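Local coordinates for protein gp18 (Listeria monocytogenes EGD-e, PDB 3GS9) that probably serves as a structural component of a prophage tail, related to the tail-associated endopeptidase proteins of phages, at residues 53-61 with 70-78; 91-99 with 148-156. All coordinates share one frame; numbering follows the deposited sequence. Where two conformers were deposited one is given.

Interaction 1: residues 53-61 with 70-78; sequences YSFLDYESS and VVKQLSHDA
Glu59 and Lys72 meet in a salt bridge: NZ of Lys72 lies 2.8 Å from OE2 of Glu59, on the syn lone pair of that oxygen. Both CB atoms leave the backbone pointing away from the opposite segment, and a bend at chi2 in each chain (-68° in Glu59, -60° in Lys72) brings the charged ends together. A second subunit adds to the grip, with its Thr203 bonded to both OE2 and NZ and its Arg240 paired with Glu59 OE1. The Tyr58 ring reaches along 70-78 so that its CE1 comes 3.5 Å from Leu74 CB, while Leu74 CD2 sits over one ring face near the rim. Tyr58 OH lies 2.9 Å from Leu74 O, a weak bond at most, since another acceptor may take its proton, and falls in the plane of the His76 ring, at its edge. Asp57 faces two ways. Its OD1 accepts from Tyr58 N through the anti lone pair and also bonds Tyr292 of the second subunit, whereas OD2 takes a water (2.8 Å) that continues to His76 NE2. Val71 CG2 touches Leu56 CD1 at 3.9 Å, the two side chains crossing at about a right angle. Two bonds, Glu59 N to Val71 O (2.8 Å, 163°) and Val71 N to Ser60 O (2.9 Å), pin the type II turn Asp57-Ser60 to strand 67-74, which lies between strands 61-64 and 83-90; Leu56 and Val71 both touch Val62 and Ile87, Lys72 and Gln73 form a classic bulge opposite Arg88, and Gln73 and Leu74 pair with a strand of the second subunit.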
loop_
_atom_site.group_PDB
_atom_site.type_symbol
_atom_site.label_atom_id
_atom_site.label_comp_id
_atom_site.label_asym_id
_atom_site.label_seq_id
_atom_site.Cartn_x
_atom_site.Cartn_y
_atom_site.Cartn_z
ATOM N N TYR A 53 17.066 -40.415 6.375
ATOM C CA TYR A 53 17.478 -39.319 5.499
ATOM C C TYR A 53 16.404 -38.219 5.457
ATOM O O TYR A 53 15.315 -38.361 6.039
ATOM C CB TYR A 53 17.719 -39.835 4.072
ATOM C CG TYR A 53 18.888 -40.787 3.904
ATOM C CD1 TYR A 53 18.739 -42.162 4.097
ATOM C CD2 TYR A 53 20.140 -40.312 3.517
ATOM C CE1 TYR A 53 19.816 -43.037 3.925
ATOM C CE2 TYR A 53 21.221 -41.176 3.346
ATOM C CZ TYR A 53 21.055 -42.535 3.548
ATOM O OH TYR A 53 22.132 -43.374 3.366
ATOM N N SER A 54 16.730 -37.122 4.770
ATOM C CA SER A 54 15.776 -36.044 4.499
ATOM C C SER A 54 15.116 -36.312 3.146
ATOM O O SER A 54 15.817 -36.441 2.126
ATOM C CB SER A 54 16.486 -34.671 4.453
ATOM O OG SER A 54 17.527 -34.542 5.419
ATOM N N PHE A 55 13.789 -36.408 3.138
ATOM C CA PHE A 55 13.023 -36.473 1.885
ATOM C C PHE A 55 12.218 -35.174 1.674
ATOM O O PHE A 55 12.226 -34.583 0.560
ATOM C CB PHE A 55 12.081 -37.671 1.893
ATOM C CG PHE A 55 12.786 -38.987 2.032
ATOM C CD1 PHE A 55 13.258 -39.391 3.260
ATOM C CD2 PHE A 55 12.969 -39.808 0.938
ATOM C CE1 PHE A 55 13.912 -40.600 3.396
ATOM C CE2 PHE A 55 13.623 -41.003 1.051
ATOM C CZ PHE A 55 14.104 -41.407 2.289
ATOM N N LEU A 56 11.556 -34.728 2.751
ATOM C CA LEU A 56 10.676 -33.546 2.718
ATOM C C LEU A 56 11.171 -32.347 3.563
ATOM O O LEU A 56 11.040 -32.314 4.783
ATOM C CB LEU A 56 9.276 -33.968 3.164
ATOM C CG LEU A 56 8.175 -32.917 3.136
ATOM C CD1 LEU A 56 7.785 -32.587 1.738
ATOM C CD2 LEU A 56 6.969 -33.438 3.910
ATOM N N ASP A 57 11.718 -31.341 2.886
ATOM C CA ASP A 57 12.264 -30.163 3.532
ATOM C C ASP A 57 12.235 -29.041 2.482
ATOM O O ASP A 57 11.685 -29.240 1.373
ATOM C CB ASP A 57 13.717 -30.432 4.012
ATOM C CG ASP A 57 14.050 -29.734 5.329
ATOM O OD1 ASP A 57 13.924 -28.489 5.393
ATOM O OD2 ASP A 57 14.409 -30.437 6.313
ATOM N N TYR A 58 12.840 -27.901 2.797
ATOM C CA TYR A 58 12.976 -26.779 1.833
ATOM C C TYR A 58 13.583 -27.298 0.563
ATOM O O TYR A 58 14.559 -28.057 0.578
ATOM C CB TYR A 58 13.830 -25.615 2.355
ATOM C CG TYR A 58 13.222 -25.057 3.615
ATOM C CD1 TYR A 58 12.024 -24.380 3.577
ATOM C CD2 TYR A 58 13.822 -25.294 4.841
ATOM C CE1 TYR A 58 11.419 -23.920 4.757
ATOM C CE2 TYR A 58 13.230 -24.869 6.033
ATOM C CZ TYR A 58 12.028 -24.185 5.979
ATOM O OH TYR A 58 11.499 -23.795 7.173
ATOM N N GLU A 59 12.986 -26.881 -0.532
ATOM C CA GLU A 59 13.430 -27.227 -1.877
ATOM C C GLU A 59 13.166 -28.661 -2.309
ATOM O O GLU A 59 13.489 -29.010 -3.478
ATOM C CB GLU A 59 14.879 -26.800 -2.124
ATOM C CG GLU A 59 15.135 -25.312 -1.779
ATOM C CD GLU A 59 14.435 -24.370 -2.717
ATOM O OE1 GLU A 59 14.569 -24.557 -3.939
ATOM O OE2 GLU A 59 13.769 -23.415 -2.261
ATOM N N SER A 60 12.499 -29.458 -1.463
ATOM C CA SER A 60 12.019 -30.757 -1.922
ATOM C C SER A 60 10.959 -30.586 -2.984
ATOM O O SER A 60 10.179 -29.608 -2.937
ATOM C CB SER A 60 11.427 -31.590 -0.781
ATOM O OG SER A 60 12.421 -31.963 0.140
ATOM N N SER A 61 10.927 -31.533 -3.923
ATOM C CA SER A 61 9.833 -31.621 -4.887
ATOM C C SER A 61 8.750 -32.606 -4.390
ATOM O O SER A 61 9.051 -33.684 -3.877
ATOM C CB SER A 61 10.327 -32.089 -6.240
ATOM O OG SER A 61 11.137 -31.098 -6.856
ATOM N N VAL A 70 7.190 -27.383 -5.273
ATOM C CA VAL A 70 8.446 -27.276 -4.556
ATOM C C VAL A 70 8.230 -26.620 -3.195
ATOM O O VAL A 70 7.586 -25.567 -3.110
ATOM C CB VAL A 70 9.407 -26.417 -5.389
ATOM C CG1 VAL A 70 10.734 -26.263 -4.669
ATOM C CG2 VAL A 70 9.583 -27.087 -6.727
ATOM N N VAL A 71 8.741 -27.258 -2.146
ATOM C CA VAL A 71 8.547 -26.751 -0.778
ATOM C C VAL A 71 9.330 -25.435 -0.598
ATOM O O VAL A 71 10.545 -25.435 -0.722
ATOM C CB VAL A 71 9.016 -27.795 0.242
ATOM C CG1 VAL A 71 8.986 -27.230 1.651
ATOM C CG2 VAL A 71 8.215 -29.114 0.072
ATOM N N LYS A 72 8.609 -24.320 -0.368
ATOM C CA LYS A 72 9.198 -23.012 -0.075
ATOM C C LYS A 72 8.913 -22.496 1.342
ATOM O O LYS A 72 9.706 -21.726 1.882
ATOM C CB LYS A 72 8.692 -21.969 -1.075
ATOM C CG LYS A 72 9.152 -22.161 -2.521
ATOM C CD LYS A 72 10.647 -22.101 -2.546
ATOM C CE LYS A 72 11.225 -21.730 -3.850
ATOM N NZ LYS A 72 12.664 -21.296 -3.635
ATOM N N GLN A 73 7.768 -22.879 1.919
ATOM C CA GLN A 73 7.464 -22.592 3.300
ATOM C C GLN A 73 7.222 -23.890 4.039
ATOM O O GLN A 73 6.648 -24.819 3.478
ATOM C CB GLN A 73 6.269 -21.682 3.410
ATOM C CG GLN A 73 6.578 -20.303 2.921
ATOM C CD GLN A 73 5.354 -19.433 2.795
ATOM O OE1 GLN A 73 4.479 -19.675 1.940
ATOM N NE2 GLN A 73 5.315 -18.353 3.591
ATOM N N LEU A 74 7.700 -23.944 5.279
ATOM C CA LEU A 74 7.668 -25.141 6.113
ATOM C C LEU A 74 7.791 -24.733 7.575
ATOM O O LEU A 74 8.718 -23.991 7.973
ATOM C CB LEU A 74 8.830 -26.062 5.743
ATOM C CG LEU A 74 9.003 -27.464 6.351
ATOM C CD1 LEU A 74 7.884 -28.367 5.894
ATOM C CD2 LEU A 74 10.332 -28.072 5.952
ATOM N N SER A 75 6.835 -25.196 8.358
ATOM C CA SER A 75 6.808 -24.950 9.812
ATOM C C SER A 75 7.379 -26.183 10.526
ATOM O O SER A 75 7.336 -27.288 9.996
ATOM C CB SER A 75 5.372 -24.679 10.237
ATOM O OG SER A 75 4.613 -25.874 10.139
ATOM N N HIS A 76 7.976 -26.004 11.713
ATOM C CA HIS A 76 8.435 -27.133 12.519
ATOM C C HIS A 76 7.922 -27.000 13.943
ATOM O O HIS A 76 8.350 -26.098 14.655
ATOM C CB HIS A 76 9.965 -27.201 12.580
ATOM C CG HIS A 76 10.628 -27.333 11.248
ATOM N ND1 HIS A 76 10.751 -26.271 10.377
ATOM C CD2 HIS A 76 11.265 -28.375 10.665
ATOM C CE1 HIS A 76 11.384 -26.674 9.286
ATOM N NE2 HIS A 76 11.713 -27.943 9.442
ATOM N N ASP A 77 7.048 -27.917 14.364
ATOM C CA ASP A 77 6.541 -27.963 15.756
ATOM C C ASP A 77 6.571 -29.375 16.324
ATOM O O ASP A 77 6.497 -30.333 15.565
ATOM C CB ASP A 77 5.127 -27.408 15.787
ATOM C CG ASP A 77 5.077 -25.924 15.457
ATOM O OD1 ASP A 77 5.442 -25.100 16.333
ATOM O OD2 ASP A 77 4.662 -25.581 14.330
ATOM N N ALA A 78 6.672 -29.498 17.656
ATOM C CA ALA A 78 6.768 -30.797 18.335
ATOM C C ALA A 78 5.935 -30.894 19.631
ATOM O O ALA A 78 4.863 -30.298 19.765
ATOM C CB ALA A 78 8.217 -31.118 18.650
HETATM O O HOH W 1 12.467 -30.319 8.322
#

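Interaction 2: residues 91-99 with 148-156; sequences HIYYTCQDG and NNYLTLIDQ
Leu151 makes the main apolar contact, spreading its two methyl groups between the tyrosines of 91-99. CD1 lies 3.6 Å from Tyr93 CE2, and CD2 meets the edge of the Tyr94 ring at CD1, 3.8 Å away. Having CG anti to the backbone N of Leu151 (chi1 -175°) aims both branches at this pair, whose own rings touch with Tyr93 CD2 over the centre of the Tyr94 face. Cys96 SG rests against Leu151 CB at 3.7 Å, and the Ile154 and Tyr93 side chains point at each other from opposite directions, CG2 of Ile154 close to the hydroxyl. A different sort of packing joins Gly99 to Tyr150: the glycine brings its CA directly onto the ring, 3.8 Å from the centroid and 8° off the normal, a CH-pi contact over the face. Among polar contacts, Tyr150 N donates to Gly99 O at 2.9 Å, coming in 39° out of the carbonyl plane, and Asn149 CA adds a CA-H...O contact to the same oxygen. One water links Tyr93 OH to Asp155 OD1, donating to the carboxylate at 2.6 Å. The Tyr150 hydroxyl is held elsewhere, by Asp122 O. Asn149 caps the helix: its OD1 accepts from Thr152 N at 3.0 Å, and its ND2 donates to Thr152 OG1. The result is an N-capped start of helix 150-161, docked against the 3-10 segment 92-98 that leads into strand 100-106, the partner of strand 141-149 in a two-stranded antiparallel sheet.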
loop_
_atom_site.group_PDB
_atom_site.type_symbol
_atom_site.label_atom_id
_atom_site.label_comp_id
_atom_site.label_asym_id
_atom_site.label_seq_id
_atom_site.Cartn_x
_atom_site.Cartn_y
_atom_site.Cartn_z
ATOM N N HIS A 91 3.732 -24.432 -7.294
ATOM C CA HIS A 91 4.006 -25.159 -8.525
ATOM C C HIS A 91 5.389 -24.788 -9.106
ATOM O O HIS A 91 5.832 -23.661 -9.003
ATOM C CB HIS A 91 2.896 -24.886 -9.512
ATOM C CG HIS A 91 2.984 -25.747 -10.726
ATOM N ND1 HIS A 91 3.684 -25.360 -11.843
ATOM C CD2 HIS A 91 2.521 -26.994 -10.976
ATOM C CE1 HIS A 91 3.611 -26.321 -12.753
ATOM N NE2 HIS A 91 2.907 -27.320 -12.254
ATOM N N ILE A 92 6.054 -25.768 -9.719
ATOM C CA ILE A 92 7.381 -25.573 -10.315
ATOM C C ILE A 92 7.478 -24.387 -11.296
ATOM O O ILE A 92 8.515 -23.773 -11.424
ATOM C CB ILE A 92 7.856 -26.906 -10.997
ATOM C CG1 ILE A 92 9.356 -26.848 -11.278
ATOM C CG2 ILE A 92 6.991 -27.261 -12.183
ATOM C CD1 ILE A 92 10.169 -26.942 -10.047
ATOM N N TYR A 93 6.351 -24.019 -11.912
ATOM C CA TYR A 93 6.312 -22.835 -12.787
ATOM C C TYR A 93 6.930 -21.625 -12.109
ATOM O O TYR A 93 7.721 -20.909 -12.713
ATOM C CB TYR A 93 4.882 -22.527 -13.154
ATOM C CG TYR A 93 4.698 -21.190 -13.842
ATOM C CD1 TYR A 93 5.280 -20.952 -15.088
ATOM C CD2 TYR A 93 3.911 -20.208 -13.278
ATOM C CE1 TYR A 93 5.129 -19.726 -15.724
ATOM C CE2 TYR A 93 3.723 -18.991 -13.920
ATOM C CZ TYR A 93 4.337 -18.769 -15.152
ATOM O OH TYR A 93 4.136 -17.567 -15.800
ATOM N N TYR A 94 6.574 -21.418 -10.849
ATOM C CA TYR A 94 6.985 -20.198 -10.105
ATOM C C TYR A 94 8.480 -20.102 -9.840
ATOM O O TYR A 94 9.005 -19.019 -9.557
ATOM C CB TYR A 94 6.168 -20.028 -8.836
ATOM C CG TYR A 94 4.769 -19.669 -9.196
ATOM C CD1 TYR A 94 4.474 -18.417 -9.651
ATOM C CD2 TYR A 94 3.775 -20.629 -9.219
ATOM C CE1 TYR A 94 3.199 -18.065 -10.054
ATOM C CE2 TYR A 94 2.470 -20.300 -9.618
ATOM C CZ TYR A 94 2.203 -19.014 -10.032
ATOM O OH TYR A 94 0.959 -18.618 -10.436
ATOM N N THR A 95 9.192 -21.234 -9.995
ATOM C CA THR A 95 10.648 -21.201 -9.901
ATOM C C THR A 95 11.348 -20.466 -11.052
ATOM O O THR A 95 12.530 -20.235 -10.961
ATOM C CB THR A 95 11.295 -22.629 -9.734
ATOM O OG1 THR A 95 11.183 -23.392 -10.948
ATOM C CG2 THR A 95 10.665 -23.359 -8.532
ATOM N N CYS A 96 10.624 -20.127 -12.123
ATOM C CA CYS A 96 11.206 -19.320 -13.207
ATOM C C CYS A 96 11.675 -17.943 -12.738
ATOM O O CYS A 96 12.491 -17.271 -13.402
ATOM C CB CYS A 96 10.259 -19.202 -14.421
ATOM S SG CYS A 96 8.848 -18.158 -14.294
ATOM N N GLN A 97 11.149 -17.507 -11.603
ATOM C CA GLN A 97 11.580 -16.252 -11.031
ATOM C C GLN A 97 13.056 -16.250 -10.598
ATOM O O GLN A 97 13.647 -15.158 -10.418
ATOM C CB GLN A 97 10.693 -15.878 -9.851
ATOM C CG GLN A 97 10.709 -14.399 -9.582
ATOM C CD GLN A 97 10.474 -14.066 -8.150
ATOM O OE1 GLN A 97 9.978 -14.889 -7.382
ATOM N NE2 GLN A 97 10.849 -12.843 -7.759
ATOM N N ASP A 98 13.654 -17.446 -10.490
ATOM C CA ASP A 98 15.090 -17.576 -10.189
ATOM C C ASP A 98 15.985 -17.183 -11.380
ATOM O O ASP A 98 17.187 -17.062 -11.242
ATOM C CB ASP A 98 15.431 -19.011 -9.711
ATOM C CG ASP A 98 14.965 -19.308 -8.277
ATOM O OD1 ASP A 98 14.742 -18.360 -7.491
ATOM O OD2 ASP A 98 14.880 -20.514 -7.931
ATOM N N GLY A 99 15.365 -16.988 -12.538
ATOM C CA GLY A 99 16.074 -16.630 -13.781
ATOM C C GLY A 99 15.912 -15.171 -14.105
ATOM O O GLY A 99 14.862 -14.584 -13.848
ATOM N N ASN A 148 14.676 -8.150 -16.452
ATOM C CA ASN A 148 13.834 -8.571 -15.355
ATOM C C ASN A 148 13.894 -10.065 -15.175
ATOM O O ASN A 148 14.520 -10.782 -15.948
ATOM C CB ASN A 148 12.367 -8.088 -15.505
ATOM C CG ASN A 148 11.813 -7.506 -14.200
ATOM O OD1 ASN A 148 11.854 -8.147 -13.131
ATOM N ND2 ASN A 148 11.304 -6.285 -14.274
ATOM N N ASN A 149 13.246 -10.531 -14.115
ATOM C CA ASN A 149 13.165 -11.963 -13.881
ATOM C C ASN A 149 12.154 -12.583 -14.846
ATOM O O ASN A 149 11.279 -11.896 -15.367
ATOM C CB ASN A 149 12.844 -12.310 -12.430
ATOM C CG ASN A 149 11.452 -11.975 -12.066
ATOM O OD1 ASN A 149 10.526 -12.702 -12.431
ATOM N ND2 ASN A 149 11.264 -10.821 -11.407
ATOM N N TYR A 150 12.262 -13.887 -15.041
ATOM C CA TYR A 150 11.467 -14.542 -16.089
ATOM C C TYR A 150 9.969 -14.452 -15.845
ATOM O O TYR A 150 9.183 -14.338 -16.798
ATOM C CB TYR A 150 11.864 -16.010 -16.261
ATOM C CG TYR A 150 13.284 -16.285 -16.753
ATOM C CD1 TYR A 150 14.115 -15.270 -17.241
ATOM C CD2 TYR A 150 13.749 -17.587 -16.785
ATOM C CE1 TYR A 150 15.401 -15.550 -17.697
ATOM C CE2 TYR A 150 15.026 -17.891 -17.265
ATOM C CZ TYR A 150 15.844 -16.878 -17.709
ATOM O OH TYR A 150 17.117 -17.201 -18.154
ATOM N N LEU A 151 9.542 -14.554 -14.585
ATOM C CA LEU A 151 8.115 -14.516 -14.292
ATOM C C LEU A 151 7.528 -13.124 -14.609
ATOM O O LEU A 151 6.465 -13.009 -15.211
ATOM C CB LEU A 151 7.886 -14.868 -12.817
ATOM C CG LEU A 151 6.444 -14.991 -12.351
ATOM C CD1 LEU A 151 5.663 -16.003 -13.159
ATOM C CD2 LEU A 151 6.427 -15.397 -10.893
ATOM N N THR A 152 8.220 -12.070 -14.170
ATOM C CA THR A 152 7.760 -10.698 -14.428
ATOM C C THR A 152 7.655 -10.416 -15.935
ATOM O O THR A 152 6.670 -9.812 -16.412
ATOM C CB THR A 152 8.678 -9.681 -13.746
ATOM O OG1 THR A 152 8.589 -9.899 -12.340
ATOM C CG2 THR A 152 8.253 -8.259 -14.122
ATOM N N LEU A 153 8.636 -10.927 -16.686
ATOM C CA LEU A 153 8.657 -10.763 -18.129
ATOM C C LEU A 153 7.473 -11.498 -18.767
ATOM O O LEU A 153 6.781 -10.942 -19.626
ATOM C CB LEU A 153 10.014 -11.212 -18.717
ATOM C CG LEU A 153 11.245 -10.329 -18.379
ATOM C CD1 LEU A 153 12.481 -10.928 -19.061
ATOM C CD2 LEU A 153 11.005 -8.852 -18.755
ATOM N N ILE A 154 7.246 -12.751 -18.355
ATOM C CA ILE A 154 6.104 -13.513 -18.848
ATOM C C ILE A 154 4.808 -12.748 -18.556
ATOM O O ILE A 154 3.948 -12.579 -19.418
ATOM C CB ILE A 154 6.073 -14.905 -18.232
ATOM C CG1 ILE A 154 7.188 -15.761 -18.824
ATOM C CG2 ILE A 154 4.701 -15.567 -18.438
ATOM C CD1 ILE A 154 7.319 -17.141 -18.208
ATOM N N ASP A 155 4.672 -12.256 -17.332
ATOM C CA ASP A 155 3.461 -11.513 -16.971
ATOM C C ASP A 155 3.243 -10.305 -17.862
ATOM O O ASP A 155 2.096 -9.991 -18.235
ATOM C CB ASP A 155 3.511 -11.130 -15.498
ATOM C CG ASP A 155 3.290 -12.320 -14.584
ATOM O OD1 ASP A 155 2.868 -13.343 -15.087
ATOM O OD2 ASP A 155 3.496 -12.220 -13.368
ATOM N N GLN A 156 4.316 -9.619 -18.227
ATOM C CA GLN A 156 4.199 -8.496 -19.151
ATOM C C GLN A 156 3.659 -8.965 -20.506
ATOM O O GLN A 156 2.773 -8.350 -21.097
ATOM C CB GLN A 156 5.579 -7.895 -19.408
ATOM C CG GLN A 156 5.457 -6.672 -20.242
ATOM C CD GLN A 156 6.752 -6.174 -20.701
ATOM O OE1 GLN A 156 7.755 -6.192 -19.961
ATOM N NE2 GLN A 156 6.775 -5.741 -21.954
HETATM O O HOH W 2 2.113 -15.833 -14.734
#

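Interactions 1 and 2 follow one another along the chain, with their centres about 22 Å apart. Interaction 1 belongs to the N-terminal domain of the prophage endopeptidase tail family, interaction 2 to the larger part that follows it. They nevertheless touch, because Val70 CG2 packs against Ile92 CD1 at 3.4 Å and lies 4.3 Å from Thr95 CG2. Strand 83-90, beside 70-78 in the sheet, runs through His91 into the 3-10 segment 92-98 of interaction 2, giving a covalent route between them. Both also reach the second subunit: its Arg240 pairs with Glu59 in interaction 1 and makes a long, weak ion pair with Asp98 in interaction 2.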